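Long-range contact in cyanophage-like gp41-1 intein (PDB 6QAZ), which probably carries out protein splicing, excising itself and joining its flanking sequences, as a naturally split intein of the HINT fold: residues A[1-13]-A[57-69]. Residues are numbered along the deposited sequence; the frame is centred on the assembly and turned at random.
Sequences SGGALDLKTQVQT and GKEIICSEEHLFP
Leu-5 lays its CD2 methyl squarely over one face of the His-66 ring, 3.7 Å from the centroid and 10° off the normal, a CH-pi contact. With chi1 at -68°, CG lies anti to the carbonyl carbon, and from there CD2 also meets Cys-62 CB at 3.7 Å and the CD1 tip of Ile-60 at 3.9 Å. The imidazole, thrown out with CG anti to its own backbone N (chi1 -175°), has the Ala-4 amide near its plane, ND1 to N 3.8 Å; NE2 bonds to Thr-126 OG1. Two backbone bonds fix the register: Ser-63 N to Ala-4 O (3.0 Å) and Asp-6 N to Ile-61 O (2.9 Å). Ser-63 OG reaches back to accept a weak bond from Ala-4 N while donating to Glu-65 OE2 at 2.6 Å, approaching from above the carboxylate plane. This Ser-63 to His-66 turn fits the block B motif of inteins, brought beside what is probably the N-terminal splice junction. Further along, Asp-6 CB packs on Ile-61, and its carboxylate holds Arg-106. Strand 5-6 thus lies between 59-63 and 93-113, with Leu-5 pairing to Ile-109 there, and strand 124-127 flanks Ile-60.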
# COMPACT_ATOMS: atom_id res chain seq x y z
N SER A 1 -1.30 11.54 -2.26
CA SER A 1 -2.22 11.24 -1.15
C SER A 1 -1.46 11.35 0.15
O SER A 1 -0.23 11.19 0.15
CB SER A 1 -2.80 9.86 -1.29
OG SER A 1 -3.34 9.61 -2.56
N GLY A 2 -2.29 11.58 1.15
CA GLY A 2 -1.91 11.50 2.55
C GLY A 2 -1.68 10.08 2.99
O GLY A 2 -2.06 9.08 2.34
N GLY A 3 -1.04 9.98 4.14
CA GLY A 3 -0.58 8.72 4.72
C GLY A 3 0.62 8.16 3.99
O GLY A 3 1.20 8.84 3.16
N ALA A 4 0.98 6.93 4.30
CA ALA A 4 2.31 6.43 3.99
C ALA A 4 2.42 4.95 4.34
O ALA A 4 1.57 4.38 5.04
CB ALA A 4 3.34 7.28 4.71
N LEU A 5 3.50 4.35 3.87
CA LEU A 5 3.78 2.92 3.94
C LEU A 5 5.12 2.67 4.62
O LEU A 5 6.07 3.45 4.53
CB LEU A 5 3.82 2.33 2.54
CG LEU A 5 2.48 2.30 1.82
CD1 LEU A 5 2.62 1.86 0.39
CD2 LEU A 5 1.48 1.46 2.50
N ASP A 6 5.26 1.48 5.23
CA ASP A 6 6.55 1.10 5.81
C ASP A 6 7.65 1.14 4.78
O ASP A 6 7.45 0.73 3.62
CB ASP A 6 6.43 -0.28 6.43
CG ASP A 6 7.64 -0.65 7.22
OD1 ASP A 6 7.79 -0.07 8.31
OD2 ASP A 6 8.47 -1.45 6.72
N LEU A 7 8.85 1.51 5.20
CA LEU A 7 10.01 1.60 4.29
C LEU A 7 10.34 0.29 3.60
O LEU A 7 10.87 0.34 2.48
CB LEU A 7 11.26 2.01 5.06
CG LEU A 7 11.60 3.49 5.06
CD1 LEU A 7 10.59 4.24 5.87
CD2 LEU A 7 13.00 3.72 5.61
N LYS A 8 10.07 -0.85 4.22
CA LYS A 8 10.47 -2.15 3.68
C LYS A 8 9.38 -2.77 2.84
O LYS A 8 9.57 -3.89 2.33
CB LYS A 8 10.89 -3.07 4.81
CG LYS A 8 12.11 -2.53 5.57
CD LYS A 8 12.90 -3.43 6.41
CE LYS A 8 13.34 -4.75 5.80
NZ LYS A 8 14.56 -4.75 4.96
N THR A 9 8.26 -2.09 2.65
CA THR A 9 7.21 -2.57 1.74
C THR A 9 7.81 -2.82 0.37
O THR A 9 8.50 -1.93 -0.15
CB THR A 9 6.12 -1.51 1.63
OG1 THR A 9 5.61 -1.15 2.92
CG2 THR A 9 4.97 -1.99 0.78
N GLN A 10 7.53 -3.94 -0.25
CA GLN A 10 8.06 -4.25 -1.58
C GLN A 10 7.04 -3.91 -2.66
O GLN A 10 5.85 -4.20 -2.55
CB GLN A 10 8.51 -5.68 -1.70
CG GLN A 10 9.79 -5.94 -0.93
CD GLN A 10 10.18 -7.39 -1.04
OE1 GLN A 10 9.47 -8.27 -0.55
NE2 GLN A 10 11.28 -7.68 -1.73
N VAL A 11 7.54 -3.31 -3.72
CA VAL A 11 6.76 -3.01 -4.94
C VAL A 11 7.50 -3.64 -6.11
O VAL A 11 8.71 -3.87 -6.06
CB VAL A 11 6.57 -1.50 -5.12
CG1 VAL A 11 5.79 -0.93 -3.95
CG2 VAL A 11 7.88 -0.77 -5.31
N GLN A 12 6.77 -3.93 -7.17
CA GLN A 12 7.30 -4.63 -8.34
C GLN A 12 7.63 -3.62 -9.44
O GLN A 12 6.71 -2.95 -9.93
CB GLN A 12 6.24 -5.63 -8.77
CG GLN A 12 6.79 -6.65 -9.73
CD GLN A 12 5.84 -7.79 -9.96
OE1 GLN A 12 4.92 -8.08 -9.20
NE2 GLN A 12 6.09 -8.47 -11.05
N THR A 13 8.89 -3.53 -9.82
CA THR A 13 9.31 -2.72 -10.97
C THR A 13 9.61 -3.66 -12.11
O THR A 13 9.83 -4.86 -11.90
CB THR A 13 10.50 -1.82 -10.63
OG1 THR A 13 11.70 -2.60 -10.65
CG2 THR A 13 10.32 -1.07 -9.34
N GLY A 57 -2.04 -14.70 4.73
CA GLY A 57 -0.79 -14.37 5.40
C GLY A 57 -0.19 -13.05 4.99
O GLY A 57 0.68 -12.55 5.71
N LYS A 58 -0.59 -12.48 3.86
CA LYS A 58 0.07 -11.26 3.38
C LYS A 58 -0.15 -10.14 4.39
O LYS A 58 -1.23 -10.00 4.97
CB LYS A 58 -0.45 -10.87 2.01
CG LYS A 58 -0.13 -11.86 0.91
CD LYS A 58 -0.63 -11.38 -0.41
CE LYS A 58 -0.35 -12.27 -1.60
NZ LYS A 58 -0.88 -13.62 -1.44
N GLU A 59 0.87 -9.31 4.55
CA GLU A 59 0.85 -8.20 5.51
C GLU A 59 1.29 -6.92 4.84
O GLU A 59 2.15 -6.95 3.93
CB GLU A 59 1.83 -8.45 6.67
CG GLU A 59 1.52 -9.54 7.61
CD GLU A 59 2.71 -9.82 8.55
OE1 GLU A 59 3.61 -8.91 8.75
OE2 GLU A 59 2.69 -10.85 9.14
N ILE A 60 0.82 -5.81 5.36
CA ILE A 60 1.31 -4.49 4.97
C ILE A 60 1.24 -3.59 6.18
O ILE A 60 0.30 -3.71 6.98
CB ILE A 60 0.55 -3.95 3.74
CG1 ILE A 60 1.12 -2.68 3.25
CG2 ILE A 60 -0.90 -3.78 4.05
CD1 ILE A 60 0.63 -2.32 1.82
N ILE A 61 2.18 -2.69 6.30
CA ILE A 61 2.23 -1.70 7.40
C ILE A 61 2.06 -0.32 6.79
O ILE A 61 2.80 0.08 5.89
CB ILE A 61 3.52 -1.87 8.21
CG1 ILE A 61 3.49 -3.19 8.98
CG2 ILE A 61 3.71 -0.69 9.17
CD1 ILE A 61 4.79 -3.50 9.66
N CYS A 62 1.12 0.42 7.36
CA CYS A 62 0.75 1.72 6.79
C CYS A 62 0.26 2.65 7.89
O CYS A 62 0.01 2.25 9.03
CB CYS A 62 -0.31 1.56 5.71
SG CYS A 62 -1.88 0.90 6.31
N SER A 63 0.04 3.90 7.52
CA SER A 63 -0.56 4.88 8.43
C SER A 63 -2.07 4.81 8.39
O SER A 63 -2.69 4.15 7.53
CB SER A 63 -0.08 6.26 8.11
OG SER A 63 -0.56 6.67 6.84
N GLU A 64 -2.71 5.53 9.31
CA GLU A 64 -4.17 5.42 9.46
C GLU A 64 -4.93 5.99 8.28
O GLU A 64 -6.07 5.59 8.06
CB GLU A 64 -4.70 6.05 10.75
CG GLU A 64 -4.62 7.56 10.76
CD GLU A 64 -5.26 8.19 11.97
OE1 GLU A 64 -6.20 7.57 12.51
OE2 GLU A 64 -4.82 9.29 12.36
N GLU A 65 -4.32 6.92 7.54
CA GLU A 65 -5.06 7.54 6.43
C GLU A 65 -4.72 6.89 5.10
O GLU A 65 -5.32 7.28 4.08
CB GLU A 65 -4.96 9.00 6.41
CG GLU A 65 -3.75 9.51 5.85
CD GLU A 65 -2.61 9.68 6.81
OE1 GLU A 65 -2.13 10.82 6.94
OE2 GLU A 65 -2.21 8.65 7.43
N HIS A 66 -3.83 5.91 5.06
CA HIS A 66 -3.43 5.31 3.78
C HIS A 66 -4.59 4.51 3.19
O HIS A 66 -5.18 3.65 3.87
CB HIS A 66 -2.21 4.43 4.01
CG HIS A 66 -1.70 3.90 2.72
ND1 HIS A 66 -0.90 4.61 1.87
CD2 HIS A 66 -2.04 2.79 2.04
CE1 HIS A 66 -0.79 3.97 0.73
NE2 HIS A 66 -1.44 2.86 0.82
N LEU A 67 -4.90 4.74 1.93
CA LEU A 67 -6.06 4.14 1.26
C LEU A 67 -5.75 2.82 0.58
O LEU A 67 -4.66 2.60 0.02
CB LEU A 67 -6.59 5.12 0.22
CG LEU A 67 -7.15 6.43 0.74
CD1 LEU A 67 -7.25 7.44 -0.41
CD2 LEU A 67 -8.50 6.23 1.40
N PHE A 68 -6.78 1.98 0.57
CA PHE A 68 -6.79 0.73 -0.20
C PHE A 68 -8.09 0.61 -0.98
O PHE A 68 -9.17 0.90 -0.45
CB PHE A 68 -6.76 -0.50 0.72
CG PHE A 68 -5.50 -0.62 1.51
CD1 PHE A 68 -5.32 0.10 2.69
CD2 PHE A 68 -4.47 -1.45 1.08
CE1 PHE A 68 -4.14 0.03 3.40
CE2 PHE A 68 -3.31 -1.56 1.81
CZ PHE A 68 -3.15 -0.81 2.97
N PRO A 69 -8.03 0.09 -2.20
CA PRO A 69 -9.26 -0.23 -2.92
C PRO A 69 -9.96 -1.39 -2.24
O PRO A 69 -9.34 -2.36 -1.82
CB PRO A 69 -8.79 -0.58 -4.33
CG PRO A 69 -7.36 -0.89 -4.22
CD PRO A 69 -6.84 -0.17 -3.00
O HOH W 1 -3.24 6.68 0.44
O HOH W 2 -5.18 9.82 2.75
O HOH W 3 -0.63 12.34 5.62
O HOH W 4 4.53 -3.09 4.66